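PDB 1RVK: isomerase/lactonizing enzyme, which is of unknown function but belongs to the enolase superfamily and probably uses its bound magnesium ion to stabilise an enolate formed by proton abstraction from a carboxylate substrate. Local coordinates for residues Arg12-His18 / Gly28-Val33; Asp141-Leu147 / Leu333-Leu337; Ile231-Glu237 / Val254-Ala260; Leu240-Lys244 / Glu269-Ala275; Ala313-His317 / Val361-Leu367. All coordinates share one frame; numbering follows the deposited sequence.

Contact 3 is buried. It joins two neighbouring barrel strands and holds the magnesium ion with carboxylates. Contact 4 lies about 11 Å from it, centre to centre, on the outer helix layer, and is nearly all apolar. Helix 240-249 of contact 4 links the two strands of contact 3, and the contacts touch through Y243 and W270. Contact 5 is also buried, but on the opposite side of the chain's centre, and mixes apolar packing with one weak histidine bond. Contacts 1 and 2 touch each other through R16 and L337. Contact 1 is a surface antiparallel strand pair of the N-terminal domain, rich in backbone bonds. Contact 2, partly buried, joins two barrel loops by a histidine-carboxylate bond.

Contact 1 (Arg12-His18 / Gly28-Val33); sequences RTTTRRH and GPAHQV
The H18 ring lies flat over one face of the H31 ring in an offset stack. The centroids are 3.7 Å apart and the planes are almost parallel, at 3°. The first torsion of H31 (chi1 64°) carries its ring back over the corner of the other strand. There NE2 of H31 donates to O of R17 at 3.1 Å. The bond is straight at the hydrogen and lies in the ring plane, but it meets the carbonyl from above its plane. Stack and bond together fix the rotation of the H31 ring. CG2 of V33 rests on the opposite face of this ring and also touches CG2 of T15 at 3.6 Å.

In the N-terminal domain, which caps the barrel in enolase superfamily members, strands 3-15 and 30-42 pair antiparallel. The chain turns a corner at R16 into a second small sheet (17-19 with 25-28), and another at P29 on leaving it. T13 with V33 and T15 with H31 are hydrogen-bonded pairs; T14 with Q32 is a non-hydrogen-bonded pair. OG1 of T15 accepts from N of R17 at 2.9 Å, an ST turn. N of G28 donates to O of R16 at 2.8 Å. On the face that also carries T15, H31 and V33, OG1 of T13 is hydrogen-bonded to OD1 of D344.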
# COMPACT_ATOMS: atom_id res chain seq x y z
N ARG A 12 3.90 -0.08 21.73
CA ARG A 12 4.15 -1.45 21.30
C ARG A 12 2.86 -2.15 20.88
O ARG A 12 1.87 -2.16 21.61
CB ARG A 12 4.78 -2.25 22.44
CG ARG A 12 5.87 -1.52 23.21
CD ARG A 12 6.11 -2.20 24.57
NE ARG A 12 6.83 -1.33 25.50
CZ ARG A 12 8.10 -0.96 25.36
NH1 ARG A 12 8.80 -1.38 24.32
NH2 ARG A 12 8.66 -0.15 26.25
N THR A 13 2.87 -2.75 19.69
CA THR A 13 1.73 -3.49 19.19
C THR A 13 2.15 -4.97 19.16
O THR A 13 3.30 -5.29 18.85
CB THR A 13 1.32 -3.04 17.76
OG1 THR A 13 0.19 -3.80 17.32
CG2 THR A 13 2.47 -3.24 16.78
N THR A 14 1.22 -5.85 19.50
CA THR A 14 1.51 -7.29 19.51
C THR A 14 1.07 -7.87 18.18
O THR A 14 -0.09 -7.76 17.80
CB THR A 14 0.75 -7.99 20.65
OG1 THR A 14 1.17 -7.43 21.90
CG2 THR A 14 1.03 -9.48 20.63
N THR A 15 2.00 -8.49 17.47
CA THR A 15 1.70 -9.05 16.16
C THR A 15 2.56 -10.27 15.84
O THR A 15 3.57 -10.53 16.49
CB THR A 15 1.95 -7.97 15.08
OG1 THR A 15 1.73 -8.53 13.78
CG2 THR A 15 3.37 -7.45 15.17
N ARG A 16 2.13 -11.02 14.83
CA ARG A 16 2.87 -12.20 14.38
C ARG A 16 3.50 -11.89 13.04
O ARG A 16 4.07 -12.76 12.38
CB ARG A 16 1.94 -13.41 14.27
CG ARG A 16 1.71 -14.11 15.60
CD ARG A 16 0.66 -15.21 15.50
NE ARG A 16 0.61 -16.01 16.73
CZ ARG A 16 1.49 -16.94 17.05
NH1 ARG A 16 1.37 -17.60 18.20
NH2 ARG A 16 2.50 -17.24 16.23
N ARG A 17 3.40 -10.63 12.63
CA ARG A 17 3.98 -10.20 11.37
C ARG A 17 5.45 -9.83 11.57
O ARG A 17 5.79 -9.02 12.44
CB ARG A 17 3.19 -9.00 10.83
CG ARG A 17 3.58 -8.55 9.43
CD ARG A 17 4.75 -7.60 9.46
NE ARG A 17 4.98 -6.98 8.15
CZ ARG A 17 5.90 -6.05 7.92
NH1 ARG A 17 6.67 -5.62 8.91
NH2 ARG A 17 6.04 -5.54 6.70
N HIS A 18 6.32 -10.45 10.78
CA HIS A 18 7.75 -10.18 10.83
C HIS A 18 8.19 -9.72 9.45
O HIS A 18 7.43 -9.78 8.50
CB HIS A 18 8.54 -11.45 11.19
CG HIS A 18 8.44 -11.85 12.62
ND1 HIS A 18 7.28 -12.34 13.18
CD2 HIS A 18 9.36 -11.84 13.62
CE1 HIS A 18 7.49 -12.62 14.45
NE2 HIS A 18 8.74 -12.32 14.74
N GLY A 28 5.39 -15.13 11.87
CA GLY A 28 6.34 -15.71 12.79
C GLY A 28 5.80 -15.72 14.20
O GLY A 28 4.58 -15.67 14.40
N PRO A 29 6.67 -15.80 15.21
CA PRO A 29 6.24 -15.81 16.61
C PRO A 29 5.55 -14.51 17.00
O PRO A 29 5.83 -13.45 16.43
CB PRO A 29 7.55 -15.99 17.37
CG PRO A 29 8.41 -16.75 16.40
CD PRO A 29 8.12 -16.05 15.10
N ALA A 30 4.63 -14.57 17.95
CA ALA A 30 3.97 -13.36 18.40
C ALA A 30 5.05 -12.56 19.12
O ALA A 30 5.82 -13.11 19.91
CB ALA A 30 2.82 -13.69 19.35
N HIS A 31 5.14 -11.27 18.81
CA HIS A 31 6.13 -10.42 19.45
C HIS A 31 5.63 -8.98 19.46
O HIS A 31 4.65 -8.65 18.79
CB HIS A 31 7.49 -10.51 18.74
CG HIS A 31 7.49 -10.00 17.33
ND1 HIS A 31 8.62 -9.50 16.72
CD2 HIS A 31 6.51 -9.97 16.39
CE1 HIS A 31 8.34 -9.17 15.48
NE2 HIS A 31 7.07 -9.44 15.25
N GLN A 32 6.30 -8.13 20.22
CA GLN A 32 5.90 -6.73 20.29
C GLN A 32 6.76 -5.89 19.36
O GLN A 32 7.99 -5.95 19.40
CB GLN A 32 5.97 -6.23 21.73
CG GLN A 32 4.90 -6.85 22.62
CD GLN A 32 4.75 -6.15 23.95
OE1 GLN A 32 3.88 -6.50 24.75
NE2 GLN A 32 5.59 -5.15 24.19
N VAL A 33 6.09 -5.11 18.53
CA VAL A 33 6.75 -4.24 17.56
C VAL A 33 6.43 -2.78 17.86
O VAL A 33 5.29 -2.44 18.16
CB VAL A 33 6.29 -4.58 16.13
CG1 VAL A 33 6.92 -3.62 15.13
CG2 VAL A 33 6.65 -6.02 15.80

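Contact 2 (Asp141-Leu147 / Leu333-Leu337); sequences DELEGGL and LHPFL
CG of H334 stands anti to the backbone N (chi1 -168°), while chi1 of D141 is 50°, which tucks its CG against its own main chain. The two groups face each other. NE2 of H334 donates to OD2 of D141 at 2.8 Å. The acceptor lies near the ring plane, while the carboxylate is turned 43° from it. At the other ring nitrogen, ND1 of H334 accepts from N of F336 at 3.0 Å, so both nitrogens hold the ring's rotation.

This histidine-carboxylate pair joins two loops that follow parallel neighbouring strands of the barrel, 130-137 and 328-333. OD1 of D141 organises its own loop. It accepts from N of L143, in an Asx turn, and from N of L147, from opposite faces of the carboxylate plane. A type II turn, L143 to G146, leads the chain past F336. CZ of F336 lies 3.5 Å from N of G146, and CD2 of L143 packs on CE2 of F336 at 3.9 Å. CD1 of L147 touches CD2 of H334 at 3.6 Å.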
# COMPACT_ATOMS: atom_id res chain seq x y z
N ASP A 141 7.54 -18.44 1.50
CA ASP A 141 8.42 -18.77 2.61
C ASP A 141 8.86 -20.23 2.53
O ASP A 141 8.75 -20.87 1.48
CB ASP A 141 7.71 -18.51 3.95
CG ASP A 141 6.33 -19.14 4.03
OD1 ASP A 141 6.20 -20.34 3.73
OD2 ASP A 141 5.37 -18.42 4.39
N GLU A 142 9.37 -20.75 3.64
CA GLU A 142 9.81 -22.13 3.70
C GLU A 142 9.13 -22.82 4.88
O GLU A 142 9.66 -23.77 5.46
CB GLU A 142 11.34 -22.18 3.83
CG GLU A 142 12.05 -21.65 2.59
CD GLU A 142 13.56 -21.63 2.73
OE1 GLU A 142 14.09 -20.73 3.42
OE2 GLU A 142 14.22 -22.52 2.15
N LEU A 143 7.94 -22.31 5.22
CA LEU A 143 7.13 -22.84 6.31
C LEU A 143 6.21 -23.94 5.80
O LEU A 143 5.37 -23.71 4.94
CB LEU A 143 6.29 -21.73 6.93
CG LEU A 143 6.95 -20.70 7.85
CD1 LEU A 143 8.33 -20.34 7.36
CD2 LEU A 143 6.07 -19.46 7.93
N GLU A 144 6.36 -25.14 6.35
CA GLU A 144 5.54 -26.27 5.95
C GLU A 144 4.06 -25.91 6.11
O GLU A 144 3.63 -25.50 7.19
CB GLU A 144 5.89 -27.49 6.79
CG GLU A 144 5.38 -28.80 6.24
CD GLU A 144 5.91 -29.99 7.02
OE1 GLU A 144 7.14 -30.11 7.16
OE2 GLU A 144 5.09 -30.82 7.48
N GLY A 145 3.29 -26.07 5.04
CA GLY A 145 1.87 -25.76 5.09
C GLY A 145 1.56 -24.28 4.94
O GLY A 145 0.39 -23.89 4.87
N GLY A 146 2.59 -23.45 4.88
CA GLY A 146 2.39 -22.02 4.72
C GLY A 146 2.36 -21.65 3.25
O GLY A 146 1.35 -21.82 2.58
N LEU A 147 3.48 -21.13 2.75
CA LEU A 147 3.62 -20.76 1.35
C LEU A 147 4.98 -21.28 0.89
O LEU A 147 5.77 -20.56 0.28
CB LEU A 147 3.53 -19.24 1.18
CG LEU A 147 2.17 -18.63 1.53
CD1 LEU A 147 2.24 -17.11 1.47
CD2 LEU A 147 1.11 -19.15 0.56
N LEU A 333 -1.83 -11.24 3.14
CA LEU A 333 -2.48 -12.42 3.72
C LEU A 333 -1.61 -13.67 3.77
O LEU A 333 -0.71 -13.86 2.94
CB LEU A 333 -3.75 -12.75 2.92
CG LEU A 333 -5.09 -12.04 3.16
CD1 LEU A 333 -4.92 -10.70 3.84
CD2 LEU A 333 -5.81 -11.90 1.83
N HIS A 334 -1.89 -14.54 4.73
CA HIS A 334 -1.15 -15.79 4.91
C HIS A 334 -2.06 -16.77 5.64
O HIS A 334 -2.82 -16.39 6.53
CB HIS A 334 0.12 -15.53 5.72
CG HIS A 334 1.08 -16.68 5.72
ND1 HIS A 334 0.87 -17.84 6.43
CD2 HIS A 334 2.26 -16.85 5.07
CE1 HIS A 334 1.87 -18.67 6.22
NE2 HIS A 334 2.73 -18.10 5.40
N PRO A 335 -2.00 -18.06 5.27
CA PRO A 335 -2.86 -19.03 5.96
C PRO A 335 -2.70 -19.10 7.48
O PRO A 335 -3.64 -19.45 8.19
CB PRO A 335 -2.53 -20.35 5.27
CG PRO A 335 -1.14 -20.13 4.70
CD PRO A 335 -1.21 -18.71 4.21
N PHE A 336 -1.53 -18.75 7.99
CA PHE A 336 -1.30 -18.80 9.44
C PHE A 336 -1.84 -17.59 10.18
O PHE A 336 -1.90 -17.59 11.41
CB PHE A 336 0.19 -18.93 9.75
CG PHE A 336 0.84 -20.16 9.18
CD1 PHE A 336 0.09 -21.17 8.59
CD2 PHE A 336 2.23 -20.31 9.24
CE1 PHE A 336 0.70 -22.31 8.07
CE2 PHE A 336 2.85 -21.44 8.73
CZ PHE A 336 2.08 -22.44 8.14
N LEU A 337 -2.23 -16.56 9.44
CA LEU A 337 -2.72 -15.33 10.06
C LEU A 337 -4.18 -15.02 9.74
O LEU A 337 -4.69 -15.38 8.68
CB LEU A 337 -1.85 -14.15 9.61
CG LEU A 337 -0.34 -14.29 9.81
CD1 LEU A 337 0.38 -13.08 9.21
CD2 LEU A 337 -0.03 -14.41 11.29

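Contact 3 (Ile231-Glu237 / Val254-Ala260); sequences IEEPMDE and VVGPESA. With MG (magnesium ion), chain B.
Two parallel strands of the enolase-type barrel, 230-232 and 254-256, meet in a beta-alpha-beta unit and carry two of the three metal ligands. OE2 of E232 binds magnesium at 2.2 Å and OE1 of E258 at 2.1 Å. The chain of each is extended beyond CG, and the carboxylate planes are 68° apart. D206 and three waters complete six ligands. NZ of K169 makes a salt bridge to OE1 of E232, and NE of R280 is hydrogen-bonded to OE1 of E258.

Backbone bonding is sparse: N of V255 donates to O of I231 at 3.2 Å. On the face away from the metal, CG2 of I231 packs beside CG2 of V254.

Carboxylates also organise the loop after the second strand. OE1 of E237 takes N of E258 at 2.8 Å, and OE2 takes N of A260. OE2 of E233 receives a bond from a magnesium-bound water. OE1 of E233 accepts from OG of S259 at 2.7 Å, on the syn side and 30° out of the carboxylate plane.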
# COMPACT_ATOMS: atom_id res chain seq x y z
N ILE A 231 1.11 -8.39 -14.50
CA ILE A 231 2.39 -8.80 -13.94
C ILE A 231 2.87 -7.52 -13.29
O ILE A 231 2.84 -6.45 -13.90
CB ILE A 231 3.37 -9.30 -15.05
CG1 ILE A 231 4.69 -9.72 -14.41
CG2 ILE A 231 3.56 -8.23 -16.11
CD1 ILE A 231 5.68 -10.34 -15.39
N GLU A 232 3.28 -7.62 -12.03
CA GLU A 232 3.70 -6.45 -11.26
C GLU A 232 5.16 -6.43 -10.83
O GLU A 232 5.67 -7.38 -10.24
CB GLU A 232 2.80 -6.36 -10.03
CG GLU A 232 3.00 -5.15 -9.13
CD GLU A 232 2.01 -5.15 -7.99
OE1 GLU A 232 0.87 -5.63 -8.18
OE2 GLU A 232 2.35 -4.68 -6.90
N GLU A 233 5.83 -5.32 -11.13
CA GLU A 233 7.23 -5.08 -10.76
C GLU A 233 8.14 -6.30 -10.83
O GLU A 233 8.70 -6.73 -9.82
CB GLU A 233 7.27 -4.46 -9.35
CG GLU A 233 8.63 -3.90 -8.93
CD GLU A 233 8.56 -3.08 -7.64
OE1 GLU A 233 9.61 -2.51 -7.26
OE2 GLU A 233 7.49 -3.01 -7.01
N PRO A 234 8.32 -6.88 -12.03
CA PRO A 234 9.19 -8.05 -12.10
C PRO A 234 10.66 -7.68 -12.30
O PRO A 234 11.53 -8.55 -12.26
CB PRO A 234 8.63 -8.82 -13.29
CG PRO A 234 8.25 -7.71 -14.22
CD PRO A 234 7.59 -6.69 -13.29
N MSE A 235 10.93 -6.40 -12.52
CA MSE A 235 12.30 -5.93 -12.73
C MSE A 235 12.58 -4.68 -11.91
O MSE A 235 11.65 -4.06 -11.39
CB MSE A 235 12.53 -5.62 -14.22
CG MSE A 235 12.18 -6.76 -15.17
SE MSE A 235 12.33 -6.21 -17.04
CE MSE A 235 10.96 -4.85 -17.03
N ASP A 236 13.85 -4.31 -11.78
CA ASP A 236 14.22 -3.12 -11.02
C ASP A 236 13.55 -1.90 -11.65
O ASP A 236 13.88 -1.50 -12.78
CB ASP A 236 15.75 -2.96 -11.01
CG ASP A 236 16.22 -1.92 -10.01
OD1 ASP A 236 17.30 -2.12 -9.42
OD2 ASP A 236 15.52 -0.91 -9.83
N GLU A 237 12.61 -1.30 -10.93
CA GLU A 237 11.88 -0.14 -11.45
C GLU A 237 12.71 1.11 -11.72
O GLU A 237 12.20 2.09 -12.25
CB GLU A 237 10.72 0.20 -10.52
CG GLU A 237 9.57 -0.77 -10.64
CD GLU A 237 8.37 -0.38 -9.80
OE1 GLU A 237 7.31 -1.02 -9.95
OE2 GLU A 237 8.50 0.57 -9.00
N VAL A 254 1.32 -4.90 -17.93
CA VAL A 254 2.37 -4.61 -16.95
C VAL A 254 1.86 -3.43 -16.14
O VAL A 254 1.45 -2.42 -16.70
CB VAL A 254 3.69 -4.21 -17.65
CG1 VAL A 254 4.70 -3.72 -16.62
CG2 VAL A 254 4.25 -5.40 -18.41
N VAL A 255 1.88 -3.56 -14.81
CA VAL A 255 1.42 -2.48 -13.94
C VAL A 255 2.61 -1.93 -13.16
O VAL A 255 3.44 -2.68 -12.66
CB VAL A 255 0.36 -2.98 -12.93
CG1 VAL A 255 -0.15 -1.82 -12.09
CG2 VAL A 255 -0.78 -3.63 -13.68
N GLY A 256 2.68 -0.60 -13.07
CA GLY A 256 3.77 0.03 -12.36
C GLY A 256 3.78 1.53 -12.58
O GLY A 256 2.94 2.05 -13.30
N PRO A 257 4.70 2.27 -11.94
CA PRO A 257 5.72 1.75 -11.03
C PRO A 257 5.23 1.84 -9.59
O PRO A 257 4.55 2.79 -9.22
CB PRO A 257 6.89 2.68 -11.28
CG PRO A 257 6.20 4.01 -11.45
CD PRO A 257 4.96 3.68 -12.27
N GLU A 258 5.55 0.84 -8.77
CA GLU A 258 5.11 0.88 -7.39
C GLU A 258 6.10 1.57 -6.46
O GLU A 258 5.74 2.50 -5.74
CB GLU A 258 4.85 -0.52 -6.84
CG GLU A 258 4.35 -0.48 -5.40
CD GLU A 258 4.26 -1.84 -4.77
OE1 GLU A 258 3.52 -2.69 -5.30
OE2 GLU A 258 4.92 -2.06 -3.73
N SER A 259 7.35 1.11 -6.49
CA SER A 259 8.38 1.64 -5.59
C SER A 259 9.24 2.79 -6.10
O SER A 259 9.89 3.46 -5.30
CB SER A 259 9.30 0.50 -5.14
OG SER A 259 10.02 -0.06 -6.23
N ALA A 260 9.25 3.02 -7.40
CA ALA A 260 10.07 4.10 -7.96
C ALA A 260 9.80 5.44 -7.28
O ALA A 260 8.67 5.76 -6.93
CB ALA A 260 9.81 4.22 -9.46
MG MG B . 3.82 -4.76 -5.31
O HOH W 1 5.62 -4.61 -6.63
O HOH W 2 5.13 -4.66 -3.43
O HOH W 3 2.13 -5.36 -3.88

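Contact 4 (Leu240-Lys244 / Glu269-Ala275); sequences LSSYK and EWIKAGA
Helices 240-249 and 263-272 are successive helices of the outer layer of the barrel, and this contact joins the start of one to the end of the other. CD1 of L240 sits over the face of the W270 indole. It is 3.4 Å from the centroid of the five-membered ring and 11° off the normal, a CH-pi contact. L240 has its CG trans to N (chi1 179°), which extends the side chain to helix 263-272. CB of A275 lies on the same face of the indole and meets CD1 of L240 at 3.4 Å.

The far end of the indole meets Y243. CH2 of W270 rests over one face of the phenol ring, 3.4 Å from CG, with the planes oblique at 51°. OH of Y243 bonds to O of M235. K244 lies along A273, its CE 3.4 Å from O of A273.

After helix 263-272, G274 is the first residue to leave helical angles, with positive phi, in a Schellman motif, which turns A275 in against Y243. No hydrogen bond crosses between the two segments, so the contact rests mainly on apolar packing and ring faces.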
# COMPACT_ATOMS: atom_id res chain seq x y z
N LEU A 240 13.53 2.42 -16.32
CA LEU A 240 12.35 2.74 -17.11
C LEU A 240 12.41 2.03 -18.46
O LEU A 240 11.41 1.48 -18.93
CB LEU A 240 12.27 4.25 -17.33
CG LEU A 240 11.12 4.80 -18.17
CD1 LEU A 240 9.82 4.66 -17.39
CD2 LEU A 240 11.37 6.26 -18.51
N SER A 241 13.59 2.04 -19.07
CA SER A 241 13.79 1.41 -20.37
C SER A 241 13.49 -0.08 -20.39
O SER A 241 13.00 -0.60 -21.39
CB SER A 241 15.22 1.66 -20.88
OG SER A 241 15.34 2.97 -21.41
N SER A 242 13.80 -0.76 -19.29
CA SER A 242 13.53 -2.19 -19.22
C SER A 242 12.03 -2.45 -19.26
O SER A 242 11.58 -3.45 -19.82
CB SER A 242 14.13 -2.78 -17.94
OG SER A 242 15.54 -2.78 -18.00
N TYR A 243 11.26 -1.55 -18.67
CA TYR A 243 9.81 -1.71 -18.66
C TYR A 243 9.19 -1.39 -20.02
O TYR A 243 8.20 -2.00 -20.41
CB TYR A 243 9.18 -0.85 -17.56
CG TYR A 243 9.24 -1.55 -16.22
CD1 TYR A 243 10.43 -1.60 -15.49
CD2 TYR A 243 8.13 -2.23 -15.73
CE1 TYR A 243 10.50 -2.32 -14.29
CE2 TYR A 243 8.19 -2.95 -14.54
CZ TYR A 243 9.38 -3.00 -13.83
OH TYR A 243 9.44 -3.73 -12.67
N LYS A 244 9.77 -0.43 -20.73
CA LYS A 244 9.28 -0.10 -22.06
C LYS A 244 9.48 -1.34 -22.93
O LYS A 244 8.58 -1.75 -23.68
CB LYS A 244 10.06 1.08 -22.65
CG LYS A 244 9.92 2.37 -21.85
CD LYS A 244 10.93 3.43 -22.28
CE LYS A 244 10.70 3.92 -23.70
NZ LYS A 244 11.67 4.98 -24.08
N GLU A 269 6.25 10.23 -16.42
CA GLU A 269 7.27 9.76 -17.35
C GLU A 269 6.98 8.33 -17.79
O GLU A 269 7.24 7.97 -18.95
CB GLU A 269 8.66 9.86 -16.71
CG GLU A 269 8.99 11.25 -16.18
CD GLU A 269 8.92 12.33 -17.25
OE1 GLU A 269 8.88 13.52 -16.88
OE2 GLU A 269 8.92 12.00 -18.46
N TRP A 270 6.46 7.51 -16.88
CA TRP A 270 6.13 6.14 -17.23
C TRP A 270 5.02 6.11 -18.27
O TRP A 270 5.02 5.27 -19.17
CB TRP A 270 5.72 5.34 -15.98
CG TRP A 270 6.91 4.81 -15.23
CD1 TRP A 270 7.95 5.53 -14.71
CD2 TRP A 270 7.20 3.43 -14.96
NE1 TRP A 270 8.87 4.68 -14.14
CE2 TRP A 270 8.44 3.39 -14.28
CE3 TRP A 270 6.54 2.23 -15.23
CZ2 TRP A 270 9.03 2.19 -13.87
CZ3 TRP A 270 7.12 1.04 -14.82
CH2 TRP A 270 8.36 1.03 -14.15
N ILE A 271 4.09 7.06 -18.18
CA ILE A 271 3.01 7.13 -19.16
C ILE A 271 3.55 7.62 -20.50
O ILE A 271 3.27 7.04 -21.55
CB ILE A 271 1.88 8.09 -18.69
CG1 ILE A 271 1.18 7.51 -17.46
CG2 ILE A 271 0.88 8.32 -19.82
CD1 ILE A 271 0.08 8.39 -16.90
N LYS A 272 4.33 8.69 -20.45
CA LYS A 272 4.90 9.29 -21.65
C LYS A 272 5.77 8.33 -22.45
O LYS A 272 5.76 8.34 -23.68
CB LYS A 272 5.72 10.53 -21.26
CG LYS A 272 6.23 11.36 -22.43
CD LYS A 272 5.08 11.87 -23.28
CE LYS A 272 5.54 12.93 -24.27
NZ LYS A 272 5.92 14.20 -23.59
N ALA A 273 6.53 7.49 -21.74
CA ALA A 273 7.42 6.54 -22.40
C ALA A 273 6.76 5.20 -22.71
O ALA A 273 7.38 4.34 -23.33
CB ALA A 273 8.66 6.32 -21.53
N GLY A 274 5.52 5.03 -22.27
CA GLY A 274 4.82 3.77 -22.51
C GLY A 274 5.48 2.62 -21.79
O GLY A 274 5.59 1.52 -22.34
N ALA A 275 5.91 2.86 -20.55
CA ALA A 275 6.59 1.84 -19.76
C ALA A 275 5.65 0.87 -19.05
O ALA A 275 6.10 -0.14 -18.50
CB ALA A 275 7.50 2.50 -18.74

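Contact 5 (Ala313-His317 / Val361-Leu367); sequences AMNLH and VPDRPGL
The first turn of helix 313-321 lies in the curve of the non-regular segment 361-367, with CA of A313 5.7 Å from CA of L367 and L316 facing V361 at the other end. CG of H317 is anti to the carbonyl carbon (chi1 -80°), and this directs the ring between the two ends of the loop. NE2 of H317 donates to O of L367 at 3.0 Å, but the bond is weak, with an angle of 130° at the hydrogen. The stronger partner is outside the contact: ND1 of H317 bonds to N of Y121. The buried ring thus has a polar partner at each nitrogen.

CG1 of V361 stands over one face of the imidazole, 4.3 Å from the ring centroid, in a CH-pi contact. The other branch of the valine, CG2, meets CG of L316 at 4.1 Å; the leucine and valine run antiparallel alongside each other. CD2 of L316 also touches CD of P362.

Around L367, CB packs on CB of A313 at 4.0 Å, and CD2 lies against CA of M314, a selenomethionine. N of L367 is held by D110. G366 has positive phi where the chain turns back toward the helix. In the modified TIM barrel of the enolase superfamily, helix 313-321 follows strand 306-308; here it packs on the loop after strand 358-360, and both meet helix 120-124.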
# COMPACT_ATOMS: atom_id res chain seq x y z
N ALA A 313 -6.72 2.53 5.91
CA ALA A 313 -7.59 3.65 5.59
C ALA A 313 -7.09 4.66 4.57
O ALA A 313 -7.83 5.04 3.66
CB ALA A 313 -7.97 4.38 6.87
N MSE A 314 -5.85 5.11 4.71
CA MSE A 314 -5.30 6.11 3.80
C MSE A 314 -5.45 5.72 2.33
O MSE A 314 -5.82 6.55 1.50
CB MSE A 314 -3.83 6.38 4.13
CG MSE A 314 -2.93 5.17 4.07
SE MSE A 314 -1.19 5.56 4.82
CE MSE A 314 -0.25 4.01 4.17
N ASN A 315 -5.17 4.46 2.02
CA ASN A 315 -5.29 4.00 0.64
C ASN A 315 -6.73 3.72 0.26
O ASN A 315 -7.13 3.96 -0.88
CB ASN A 315 -4.43 2.75 0.42
CG ASN A 315 -2.95 3.07 0.41
OD1 ASN A 315 -2.49 3.86 -0.42
ND2 ASN A 315 -2.20 2.47 1.32
N LEU A 316 -7.52 3.21 1.21
CA LEU A 316 -8.92 2.92 0.94
C LEU A 316 -9.68 4.18 0.55
O LEU A 316 -10.53 4.16 -0.35
CB LEU A 316 -9.58 2.28 2.17
CG LEU A 316 -11.07 1.92 2.04
CD1 LEU A 316 -11.28 0.98 0.86
CD2 LEU A 316 -11.55 1.27 3.33
N HIS A 317 -9.38 5.30 1.21
CA HIS A 317 -10.07 6.54 0.90
C HIS A 317 -9.73 7.06 -0.49
O HIS A 317 -10.58 7.64 -1.16
CB HIS A 317 -9.76 7.59 1.97
CG HIS A 317 -10.57 7.42 3.22
ND1 HIS A 317 -11.78 8.06 3.41
CD2 HIS A 317 -10.39 6.62 4.30
CE1 HIS A 317 -12.31 7.66 4.56
NE2 HIS A 317 -11.49 6.79 5.12
N VAL A 361 -16.30 1.23 3.07
CA VAL A 361 -15.61 2.32 3.75
C VAL A 361 -16.41 2.72 4.99
O VAL A 361 -17.59 3.05 4.90
CB VAL A 361 -15.46 3.56 2.85
CG1 VAL A 361 -14.52 4.56 3.52
CG2 VAL A 361 -14.93 3.15 1.48
N PRO A 362 -15.77 2.68 6.16
CA PRO A 362 -16.46 3.05 7.41
C PRO A 362 -17.04 4.45 7.34
O PRO A 362 -16.46 5.35 6.74
CB PRO A 362 -15.35 2.94 8.45
CG PRO A 362 -14.48 1.85 7.91
CD PRO A 362 -14.40 2.22 6.44
N ASP A 363 -18.21 4.63 7.95
CA ASP A 363 -18.84 5.94 7.96
C ASP A 363 -18.37 6.66 9.22
O ASP A 363 -19.16 6.95 10.12
CB ASP A 363 -20.37 5.79 7.97
CG ASP A 363 -21.08 7.09 7.63
OD1 ASP A 363 -22.32 7.14 7.73
OD2 ASP A 363 -20.39 8.07 7.26
N ARG A 364 -17.07 6.92 9.28
CA ARG A 364 -16.46 7.60 10.41
C ARG A 364 -15.67 8.79 9.86
O ARG A 364 -15.16 8.73 8.74
CB ARG A 364 -15.54 6.65 11.19
CG ARG A 364 -16.25 5.40 11.73
CD ARG A 364 -15.41 4.68 12.78
NE ARG A 364 -14.28 3.94 12.23
CZ ARG A 364 -14.32 2.65 11.88
NH1 ARG A 364 -15.44 1.95 12.03
NH2 ARG A 364 -13.24 2.06 11.39
N PRO A 365 -15.55 9.87 10.64
CA PRO A 365 -14.81 11.07 10.23
C PRO A 365 -13.31 10.91 10.00
O PRO A 365 -12.66 10.05 10.60
CB PRO A 365 -15.13 12.07 11.34
CG PRO A 365 -15.29 11.19 12.54
CD PRO A 365 -16.10 10.04 12.00
N GLY A 366 -12.76 11.75 9.13
CA GLY A 366 -11.35 11.68 8.82
C GLY A 366 -11.03 10.40 8.08
O GLY A 366 -11.80 9.98 7.21
N LEU A 367 -9.91 9.78 8.42
CA LEU A 367 -9.51 8.52 7.78
C LEU A 367 -10.36 7.38 8.34
O LEU A 367 -10.32 6.26 7.84
CB LEU A 367 -8.03 8.25 8.02
CG LEU A 367 -7.07 9.21 7.32
CD1 LEU A 367 -5.65 8.98 7.82
CD2 LEU A 367 -7.15 9.01 5.81